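Local coordinates for TraI domain-containing protein (Salmonella typhi, PDB 2IPQ) that is of unknown function but carries the C-terminal domain of a TraI-like protein, which suggests a link to conjugal DNA transfer, at residues A[9-14]-A[49-54]; A[37-42]-A[110-115]; A[97-102]-A[128-133]. One frame throughout, in Å; residues are numbered along the deposited sequence. Where two conformers were deposited one is given.

Contact 1 of 3, residues A[9-14]-A[49-54]; sequences DLFWSW and FLFLKS
F51 enters the angle between F11 and W14, and its side chain can be traced from one helix to the other. Its CB already lies beside F11 CD2, in the plane of the F11 ring at its edge. CG meets the same F11 CD2 at 3.8 Å. F11 presents an edge to the F51 face, an offset edge-to-face pair with centroids 5.6 Å apart and planes at 66°. CD1 turns to the indole and sits 3.8 Å from W14 CD2; here F51 gives the edge, in an edge-to-face pair with the five-membered ring of W14, planes at 79°. Farther out, CE1 reaches the helix backbone at F11 CA, 3.5 Å away, while F11 CB lies over the F51 ring. At the tip, CZ meets L10 CD1 at 4.0 Å. With CG anti to the backbone N, the ring extends to segment 9-14 of helix 4-20, whose local axis passes 10.9 Å from that of segment 49-54, at 99°.

The root of F51 is held too. Its CA stands over the six-membered ring of W14, 3.9 Å from the centroid, and L50 CG touches the indole edge at W14 CZ2. S54 OG donates to F51 O over 3.1 Å, turning back onto its own helix. H55 stacks on F51, and V72 of helix 68-77 touches both F11 and F51.

F11, W14 and F51 thus form an aromatic cluster joining helices 4-20 and 46-54 without polar bonds between the segments, and the interlocked faces and edges probably restrict rotation of the F51 ring.

Contact 2 of 3, residues A[37-42]-A[110-115]; sequences CGFVFI and GYLIKM
I42 and I113 point to one face of the antiparallel pair and cross obliquely, with I42 CD1 only 3.5 Å from I113 CD1, tighter than a usual carbon contact. Placing CG1 between its own backbone N and carbonyl carbon (chi1 70°) lets I42 also lean on Y111, where CG1 lies 3.7 Å from Y111 CB. From that same face the Y111 ring reaches helix 68-77, where its hydroxyl is hydrogen-bonded to E77 and Q73.

The other face carries F41 and L112. L112 CD2 touches F41 CB at 3.9 Å and F39 CB at the same distance, so one methyl bridges two phenylalanines along the neighbouring strand. The F39 ring turns an edge to the backbone at K114 N, and its CE1 is 3.8 Å from K114 CG. The F41 ring ends at G110, where its CE1 lies 3.6 Å from G110 N, met obliquely.

Register is fixed by paired backbone bonds: V40 N to I113 O is 2.7 Å and I113 N to V40 O 2.8 Å, and I42 and Y111 are bonded reciprocally. These hydrogen-bonded pairs flank the non-hydrogen-bonded pair F41-L112, the alternation of an antiparallel pair; 39-43 and 105-114 are inner strands of the sheet, with 33-36 and 91-96 on their outer sides.

Contact 3 of 3, residues A[97-102]-A[128-133]; sequences EEPGGR and SLFLKV
L129 O is approached by two donors of the facing loop: G100 N, hydrogen-bonded at 3.2 Å with an angle of 154° at the hydrogen and lying in the carbonyl plane, and P99 CA, whose weaker CA-H...O contact measures 3.5 Å. The loop 97-102 is the turn of a beta hairpin, joining the antiparallel strands 91-96 and 105-114, and L129 belongs to an ST turn leading into the edge strand 131-133. In that turn S128 OG accepts from F130 N at 3.2 Å and, weakly, from L131 N at 3.4 Å. H34 ND1 is a further hydrogen-bonding partner of this hydroxyl, tying the turn to strand 33-36.

Apolar contacts accompany the bond. P99 CB rests 3.8 Å from L129 CB, and the leucine CD1 lies near the same proline carbon. P99 and F130 run side by side and point the same way, P99 CG being 4.1 Å from F130 CE2. F130 CG is anti to its own carbonyl carbon (chi1 -63°), which swings the ring to the hairpin while L129 CB lies over one of its faces. From F130 onward, backbone bonds F130 to Y96 and K132 to C94 attach this end of the chain to strand 91-96.

The hairpin has its own polar links: R102 NE and E98 OE1 form a salt bridge whose hydrogen bond is weak, and E97 OE2 accepts from R104 N. None of the touching residues is buried; the contact lies at the surface, where the hairpin loop meets the turn before the outermost strand 131-133. The F130 ring turns its edge to a backbone carbonyl: E97 O lies near the ring plane, 3.4 Å from F130 CE2.

Contact 2 stands between the other two, its centre about 17 Å from that of contact 1 and 15 Å from that of contact 3; the centres of contacts 1 and 3 are 26 Å apart, on opposite sides of the chain's centre. W12 CH2 meets I113 CG2 at 4.3 Å, joining helix 4-20 to the sheet, and F41 CB meets L131 CD2 at 3.9 Å, joining the inner strand to the C-terminal part. Contacts 2 and 3 reach the same five-stranded antiparallel sheet. Along the chain, contact 2 interleaves with both neighbours, whereas contact 1 closes before contact 3 opens. Early and late segments are thus woven into one compact alpha+beta domain.

Contact 1 of 3, residues A[9-14]-A[49-54]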
loop_
_atom_site.group_PDB
_atom_site.type_symbol
_atom_site.label_atom_id
_atom_site.label_comp_id
_atom_site.label_asym_id
_atom_site.label_seq_id
_atom_site.Cartn_x
_atom_site.Cartn_y
_atom_site.Cartn_z
ATOM N N ASP A 9 -5.283 11.434 8.742
ATOM C CA ASP A 9 -4.133 12.286 8.414
ATOM C C ASP A 9 -2.790 11.723 8.933
ATOM O O ASP A 9 -1.771 11.816 8.257
ATOM C CB ASP A 9 -4.336 13.717 8.902
ATOM C CG ASP A 9 -5.326 14.517 8.026
ATOM O OD1 ASP A 9 -5.403 14.240 6.809
ATOM O OD2 ASP A 9 -6.029 15.425 8.558
ATOM N N LEU A 10 -2.806 11.132 10.124
ATOM C CA LEU A 10 -1.627 10.504 10.699
ATOM C C LEU A 10 -1.197 9.334 9.838
ATOM O O LEU A 10 -0.023 9.206 9.478
ATOM C CB LEU A 10 -1.952 9.978 12.087
ATOM C CG LEU A 10 -0.925 10.175 13.200
ATOM C CD1 LEU A 10 -1.292 9.289 14.375
ATOM C CD2 LEU A 10 0.501 9.899 12.725
ATOM N N PHE A 11 -2.143 8.459 9.510
ATOM C CA PHE A 11 -1.784 7.284 8.763
ATOM C C PHE A 11 -1.277 7.665 7.369
ATOM O O PHE A 11 -0.300 7.102 6.871
ATOM C CB PHE A 11 -2.951 6.314 8.624
ATOM C CG PHE A 11 -2.732 5.306 7.531
ATOM C CD1 PHE A 11 -3.143 5.565 6.237
ATOM C CD2 PHE A 11 -2.094 4.119 7.794
ATOM C CE1 PHE A 11 -2.915 4.623 5.218
ATOM C CE2 PHE A 11 -1.859 3.176 6.784
ATOM C CZ PHE A 11 -2.284 3.441 5.491
ATOM N N TRP A 12 -1.944 8.617 6.729
ATOM C CA TRP A 12 -1.602 8.969 5.355
ATOM C C TRP A 12 -0.267 9.747 5.332
ATOM O O TRP A 12 0.592 9.545 4.453
ATOM C CB TRP A 12 -2.734 9.810 4.764
ATOM C CG TRP A 12 -2.373 10.464 3.479
ATOM C CD1 TRP A 12 -2.186 11.791 3.265
ATOM C CD2 TRP A 12 -2.163 9.813 2.217
ATOM N NE1 TRP A 12 -1.871 12.014 1.947
ATOM C CE2 TRP A 12 -1.844 10.813 1.284
ATOM C CE3 TRP A 12 -2.202 8.477 1.793
ATOM C CZ2 TRP A 12 -1.569 10.529 -0.055
ATOM C CZ3 TRP A 12 -1.934 8.187 0.465
ATOM C CH2 TRP A 12 -1.618 9.212 -0.446
ATOM N N SER A 13 -0.102 10.634 6.311
ATOM C CA SER A 13 1.153 11.329 6.520
ATOM C C SER A 13 2.327 10.365 6.746
ATOM O O SER A 13 3.415 10.547 6.196
ATOM C CB SER A 13 1.014 12.284 7.715
ATOM O OG SER A 13 2.275 12.814 8.054
ATOM N N TRP A 14 2.104 9.330 7.558
ATOM C CA TRP A 14 3.119 8.301 7.810
ATOM C C TRP A 14 3.471 7.503 6.547
ATOM O O TRP A 14 4.646 7.255 6.252
ATOM C CB TRP A 14 2.644 7.366 8.937
ATOM C CG TRP A 14 3.413 6.042 9.052
ATOM C CD1 TRP A 14 4.529 5.796 9.805
ATOM C CD2 TRP A 14 3.097 4.814 8.386
ATOM N NE1 TRP A 14 4.933 4.485 9.643
ATOM C CE2 TRP A 14 4.065 3.861 8.780
ATOM C CE3 TRP A 14 2.080 4.423 7.495
ATOM C CZ2 TRP A 14 4.050 2.538 8.314
ATOM C CZ3 TRP A 14 2.070 3.115 7.031
ATOM C CH2 TRP A 14 3.053 2.184 7.448
ATOM N N PHE A 49 -1.174 -2.853 10.046
ATOM C CA PHE A 49 -0.417 -3.460 11.137
ATOM C C PHE A 49 0.974 -2.838 11.253
ATOM O O PHE A 49 1.488 -2.653 12.353
ATOM C CB PHE A 49 -0.282 -4.963 10.909
ATOM C CG PHE A 49 -1.522 -5.732 11.217
ATOM C CD1 PHE A 49 -2.407 -5.287 12.182
ATOM C CD2 PHE A 49 -1.799 -6.915 10.549
ATOM C CE1 PHE A 49 -3.559 -5.997 12.478
ATOM C CE2 PHE A 49 -2.959 -7.643 10.842
ATOM C CZ PHE A 49 -3.836 -7.174 11.806
ATOM N N LEU A 50 1.583 -2.528 10.108
ATOM C CA LEU A 50 2.886 -1.876 10.096
ATOM C C LEU A 50 2.839 -0.442 10.655
ATOM O O LEU A 50 3.720 -0.059 11.399
ATOM C CB LEU A 50 3.472 -1.902 8.681
ATOM C CG LEU A 50 4.877 -1.323 8.499
ATOM C CD1 LEU A 50 5.977 -2.012 9.381
ATOM C CD2 LEU A 50 5.287 -1.274 7.000
ATOM N N PHE A 51 1.814 0.332 10.288
ATOM C CA PHE A 51 1.505 1.632 10.920
ATOM C C PHE A 51 1.404 1.478 12.420
ATOM O O PHE A 51 2.106 2.144 13.175
ATOM C CB PHE A 51 0.164 2.197 10.395
ATOM C CG PHE A 51 -0.318 3.438 11.133
ATOM C CD1 PHE A 51 0.239 4.690 10.871
ATOM C CD2 PHE A 51 -1.317 3.348 12.102
ATOM C CE1 PHE A 51 -0.201 5.827 11.547
ATOM C CE2 PHE A 51 -1.769 4.491 12.798
ATOM C CZ PHE A 51 -1.210 5.728 12.512
ATOM N N LEU A 52 0.513 0.584 12.835
ATOM C CA LEU A 52 0.229 0.341 14.223
ATOM C C LEU A 52 1.509 0.044 15.006
ATOM O O LEU A 52 1.638 0.389 16.168
ATOM C CB LEU A 52 -0.765 -0.821 14.339
ATOM C CG LEU A 52 -2.248 -0.524 14.619
ATOM C CD1 LEU A 52 -2.605 0.969 14.596
ATOM C CD2 LEU A 52 -3.203 -1.353 13.760
ATOM N N LYS A 53 2.456 -0.605 14.352
ATOM C CA LYS A 53 3.656 -1.082 15.014
ATOM C C LYS A 53 4.563 0.099 15.359
ATOM O O LYS A 53 5.343 0.028 16.305
ATOM C CB LYS A 53 4.370 -2.118 14.125
ATOM C CG LYS A 53 5.806 -2.457 14.513
ATOM C CD LYS A 53 6.226 -3.838 13.977
ATOM C CE LYS A 53 6.071 -3.943 12.453
ATOM N NZ LYS A 53 7.379 -3.955 11.706
ATOM N N SER A 54 4.454 1.189 14.596
ATOM C CA SER A 54 5.246 2.385 14.896
ATOM C C SER A 54 4.482 3.425 15.694
ATOM O O SER A 54 5.085 4.337 16.235
ATOM C CB SER A 54 5.821 3.018 13.630
ATOM O OG SER A 54 4.804 3.578 12.826
#

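Contact 2 of 3, residues A[37-42]-A[110-115]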
loop_
_atom_site.group_PDB
_atom_site.type_symbol
_atom_site.label_atom_id
_atom_site.label_comp_id
_atom_site.label_asym_id
_atom_site.label_seq_id
_atom_site.Cartn_x
_atom_site.Cartn_y
_atom_site.Cartn_z
ATOM N N CYS A 37 2.940 -0.479 -12.425
ATOM C CA CYS A 37 2.248 0.074 -13.598
ATOM C C CYS A 37 1.442 1.342 -13.331
ATOM O O CYS A 37 0.313 1.457 -13.811
ATOM C CB CYS A 37 1.345 -0.984 -14.230
ATOM S SG CYS A 37 2.237 -2.393 -14.908
ATOM N N GLY A 38 2.019 2.278 -12.570
ATOM C CA GLY A 38 1.422 3.586 -12.372
ATOM C C GLY A 38 0.822 3.729 -10.996
ATOM O O GLY A 38 0.295 4.783 -10.656
ATOM N N PHE A 39 0.903 2.669 -10.200
ATOM C CA PHE A 39 0.196 2.607 -8.929
ATOM C C PHE A 39 1.088 2.113 -7.805
ATOM O O PHE A 39 2.080 1.387 -8.037
ATOM C CB PHE A 39 -1.039 1.703 -9.052
ATOM C CG PHE A 39 -2.141 2.315 -9.865
ATOM C CD1 PHE A 39 -2.949 3.299 -9.323
ATOM C CD2 PHE A 39 -2.359 1.918 -11.178
ATOM C CE1 PHE A 39 -3.969 3.885 -10.073
ATOM C CE2 PHE A 39 -3.365 2.486 -11.935
ATOM C CZ PHE A 39 -4.171 3.468 -11.385
ATOM N N VAL A 40 0.738 2.507 -6.586
ATOM C CA VAL A 40 1.316 1.896 -5.411
ATOM C C VAL A 40 0.298 0.924 -4.835
ATOM O O VAL A 40 -0.785 1.314 -4.491
ATOM C CB VAL A 40 1.698 2.951 -4.375
ATOM C CG1 VAL A 40 2.288 2.269 -3.089
ATOM C CG2 VAL A 40 2.725 3.954 -4.999
ATOM N N PHE A 41 0.653 -0.348 -4.736
ATOM C CA PHE A 41 -0.213 -1.314 -4.088
ATOM C C PHE A 41 0.135 -1.418 -2.609
ATOM O O PHE A 41 1.272 -1.679 -2.242
ATOM C CB PHE A 41 -0.053 -2.687 -4.753
ATOM C CG PHE A 41 -0.797 -3.797 -4.066
ATOM C CD1 PHE A 41 -2.137 -4.031 -4.351
ATOM C CD2 PHE A 41 -0.149 -4.634 -3.154
ATOM C CE1 PHE A 41 -2.837 -5.068 -3.722
ATOM C CE2 PHE A 41 -0.846 -5.679 -2.517
ATOM C CZ PHE A 41 -2.183 -5.892 -2.806
ATOM N N ILE A 42 -0.855 -1.233 -1.742
ATOM C CA ILE A 42 -0.601 -1.438 -0.326
ATOM C C ILE A 42 -1.489 -2.574 0.190
ATOM O O ILE A 42 -2.744 -2.556 0.101
ATOM C CB ILE A 42 -0.770 -0.127 0.488
ATOM C CG1 ILE A 42 -2.238 0.254 0.541
ATOM C CG2 ILE A 42 0.045 1.054 -0.152
ATOM C CD1 ILE A 42 -2.531 1.621 1.220
ATOM N N GLY A 110 -5.550 -5.501 -1.440
ATOM C CA GLY A 110 -5.291 -4.195 -0.881
ATOM C C GLY A 110 -5.627 -3.106 -1.864
ATOM O O GLY A 110 -6.297 -3.332 -2.848
ATOM N N TYR A 111 -5.119 -1.921 -1.584
ATOM C CA TYR A 111 -5.519 -0.710 -2.264
ATOM C C TYR A 111 -4.527 -0.431 -3.359
ATOM O O TYR A 111 -3.359 -0.784 -3.241
ATOM C CB TYR A 111 -5.488 0.440 -1.259
ATOM C CG TYR A 111 -6.558 0.356 -0.191
ATOM C CD1 TYR A 111 -6.239 0.001 1.137
ATOM C CD2 TYR A 111 -7.886 0.632 -0.497
ATOM C CE1 TYR A 111 -7.257 -0.069 2.143
ATOM C CE2 TYR A 111 -8.897 0.569 0.482
ATOM C CZ TYR A 111 -8.577 0.218 1.793
ATOM O OH TYR A 111 -9.592 0.160 2.733
ATOM N N LEU A 112 -4.990 0.210 -4.418
ATOM C CA LEU A 112 -4.109 0.885 -5.364
ATOM C C LEU A 112 -4.135 2.394 -5.179
ATOM O O LEU A 112 -5.196 2.994 -5.094
ATOM C CB LEU A 112 -4.531 0.555 -6.801
ATOM C CG LEU A 112 -4.266 -0.889 -7.263
ATOM C CD1 LEU A 112 -4.666 -0.964 -8.694
ATOM C CD2 LEU A 112 -2.829 -1.212 -7.123
ATOM N N ILE A 113 -2.975 3.020 -5.128
ATOM C CA ILE A 113 -2.924 4.470 -5.004
ATOM C C ILE A 113 -2.062 5.040 -6.120
ATOM O O ILE A 113 -0.924 4.603 -6.305
ATOM C CB ILE A 113 -2.277 4.827 -3.660
ATOM C CG1 ILE A 113 -3.149 4.296 -2.519
ATOM C CG2 ILE A 113 -1.985 6.345 -3.566
ATOM C CD1 ILE A 113 -2.374 4.049 -1.254
ATOM N N LYS A 114 -2.595 6.013 -6.847
ATOM C CA LYS A 114 -1.886 6.654 -7.948
ATOM C C LYS A 114 -0.536 7.119 -7.472
ATOM O O LYS A 114 -0.462 7.755 -6.419
ATOM C CB LYS A 114 -2.645 7.882 -8.423
ATOM C CG LYS A 114 -3.759 7.614 -9.371
ATOM C CD LYS A 114 -4.346 8.938 -9.917
ATOM C CE LYS A 114 -3.309 9.721 -10.718
ATOM N NZ LYS A 114 -3.905 10.797 -11.565
HETATM N N MSE A 115 0.510 6.816 -8.246
HETATM C CA MSE A 115 1.893 7.151 -7.886
HETATM C C MSE A 115 2.078 8.599 -7.455
HETATM O O MSE A 115 2.813 8.879 -6.512
HETATM C CB MSE A 115 2.839 6.920 -9.067
HETATM C CG MSE A 115 2.753 5.555 -9.672
HETATM SE SE MSE A 115 4.368 4.525 -9.436
HETATM C CE MSE A 115 5.054 4.579 -11.267
#

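Contact 3 of 3, residues A[97-102]-A[128-133]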
loop_
_atom_site.group_PDB
_atom_site.type_symbol
_atom_site.label_atom_id
_atom_site.label_comp_id
_atom_site.label_asym_id
_atom_site.label_seq_id
_atom_site.Cartn_x
_atom_site.Cartn_y
_atom_site.Cartn_z
ATOM N N GLU A 97 7.928 -15.234 -4.509
ATOM C CA GLU A 97 9.278 -15.198 -3.916
ATOM C C GLU A 97 10.414 -14.974 -4.928
ATOM O O GLU A 97 11.505 -14.523 -4.551
ATOM C CB GLU A 97 9.559 -16.516 -3.190
ATOM C CG GLU A 97 9.157 -17.715 -4.026
ATOM C CD GLU A 97 9.733 -19.064 -3.549
ATOM O OE1 GLU A 97 10.144 -19.191 -2.360
ATOM O OE2 GLU A 97 9.754 -19.995 -4.396
ATOM N N GLU A 98 10.166 -15.318 -6.195
ATOM C CA GLU A 98 11.201 -15.287 -7.243
ATOM C C GLU A 98 10.849 -14.139 -8.194
ATOM O O GLU A 98 9.679 -13.920 -8.468
ATOM C CB GLU A 98 11.251 -16.624 -8.017
ATOM C CG GLU A 98 11.272 -17.850 -7.113
ATOM C CD GLU A 98 11.362 -19.203 -7.876
ATOM O OE1 GLU A 98 11.968 -19.306 -8.987
ATOM O OE2 GLU A 98 10.823 -20.193 -7.337
ATOM N N PRO A 99 11.852 -13.400 -8.688
ATOM C CA PRO A 99 11.494 -12.294 -9.555
ATOM C C PRO A 99 11.110 -12.839 -10.924
ATOM O O PRO A 99 11.655 -13.859 -11.353
ATOM C CB PRO A 99 12.792 -11.467 -9.644
ATOM C CG PRO A 99 13.773 -12.117 -8.696
ATOM C CD PRO A 99 13.312 -13.524 -8.527
ATOM N N GLY A 100 10.189 -12.173 -11.606
ATOM C CA GLY A 100 9.672 -12.688 -12.865
ATOM C C GLY A 100 8.490 -13.610 -12.650
ATOM O O GLY A 100 8.186 -14.469 -13.497
ATOM N N GLY A 101 7.824 -13.434 -11.510
ATOM C CA GLY A 101 6.538 -14.056 -11.255
ATOM C C GLY A 101 6.529 -15.571 -11.360
ATOM O O GLY A 101 5.785 -16.141 -12.169
ATOM N N ARG A 102 7.337 -16.246 -10.545
ATOM C CA ARG A 102 7.197 -17.695 -10.474
ATOM C C ARG A 102 7.531 -18.333 -9.123
ATOM O O ARG A 102 8.060 -17.681 -8.216
ATOM C CB ARG A 102 7.975 -18.342 -11.603
ATOM C CG ARG A 102 9.437 -18.434 -11.330
ATOM C CD ARG A 102 10.019 -19.631 -12.045
ATOM N NE ARG A 102 11.466 -19.515 -12.186
ATOM C CZ ARG A 102 12.154 -20.014 -13.202
ATOM N NH1 ARG A 102 11.516 -20.668 -14.171
ATOM N NH2 ARG A 102 13.470 -19.856 -13.250
ATOM N N SER A 128 7.747 -3.331 -8.795
ATOM C CA SER A 128 8.094 -4.530 -8.025
ATOM C C SER A 128 8.454 -5.669 -8.966
ATOM O O SER A 128 7.867 -5.802 -10.050
ATOM C CB SER A 128 6.920 -4.987 -7.155
ATOM O OG SER A 128 7.318 -6.090 -6.371
ATOM N N LEU A 129 9.408 -6.492 -8.555
ATOM C CA LEU A 129 9.764 -7.681 -9.347
ATOM C C LEU A 129 8.911 -8.903 -8.953
ATOM O O LEU A 129 8.940 -9.944 -9.617
ATOM C CB LEU A 129 11.243 -7.998 -9.189
ATOM C CG LEU A 129 12.264 -7.051 -9.824
ATOM C CD1 LEU A 129 13.658 -7.554 -9.421
ATOM C CD2 LEU A 129 12.143 -7.045 -11.349
ATOM N N PHE A 130 8.156 -8.745 -7.874
ATOM C CA PHE A 130 7.570 -9.854 -7.116
ATOM C C PHE A 130 6.027 -9.905 -7.192
ATOM O O PHE A 130 5.412 -10.974 -7.069
ATOM C CB PHE A 130 8.031 -9.743 -5.661
ATOM C CG PHE A 130 9.541 -9.881 -5.502
ATOM C CD1 PHE A 130 10.340 -8.769 -5.309
ATOM C CD2 PHE A 130 10.139 -11.115 -5.556
ATOM C CE1 PHE A 130 11.714 -8.897 -5.167
ATOM C CE2 PHE A 130 11.513 -11.252 -5.410
ATOM C CZ PHE A 130 12.296 -10.145 -5.218
ATOM N N LEU A 131 5.408 -8.748 -7.407
ATOM C CA LEU A 131 3.958 -8.643 -7.342
ATOM C C LEU A 131 3.358 -8.631 -8.729
ATOM O O LEU A 131 3.816 -7.905 -9.609
ATOM C CB LEU A 131 3.587 -7.353 -6.659
ATOM C CG LEU A 131 2.115 -7.152 -6.376
ATOM C CD1 LEU A 131 1.840 -7.714 -4.976
ATOM C CD2 LEU A 131 1.857 -5.687 -6.442
ATOM N N LYS A 132 2.316 -9.426 -8.912
ATOM C CA LYS A 132 1.491 -9.408 -10.111
ATOM C C LYS A 132 0.061 -9.036 -9.689
ATOM O O LYS A 132 -0.517 -9.702 -8.834
ATOM C CB LYS A 132 1.511 -10.822 -10.731
ATOM C CG LYS A 132 0.938 -10.938 -12.133
ATOM C CD LYS A 132 -0.012 -12.116 -12.234
ATOM C CE LYS A 132 0.655 -13.397 -12.714
ATOM N NZ LYS A 132 -0.373 -14.493 -12.883
ATOM N N VAL A 133 -0.499 -7.982 -10.274
ATOM C CA VAL A 133 -1.877 -7.582 -10.011
ATOM C C VAL A 133 -2.784 -8.410 -10.899
ATOM O O VAL A 133 -2.500 -8.598 -12.075
ATOM C CB VAL A 133 -2.081 -6.062 -10.326
ATOM C CG1 VAL A 133 -3.561 -5.585 -10.064
ATOM C CG2 VAL A 133 -1.081 -5.229 -9.517
#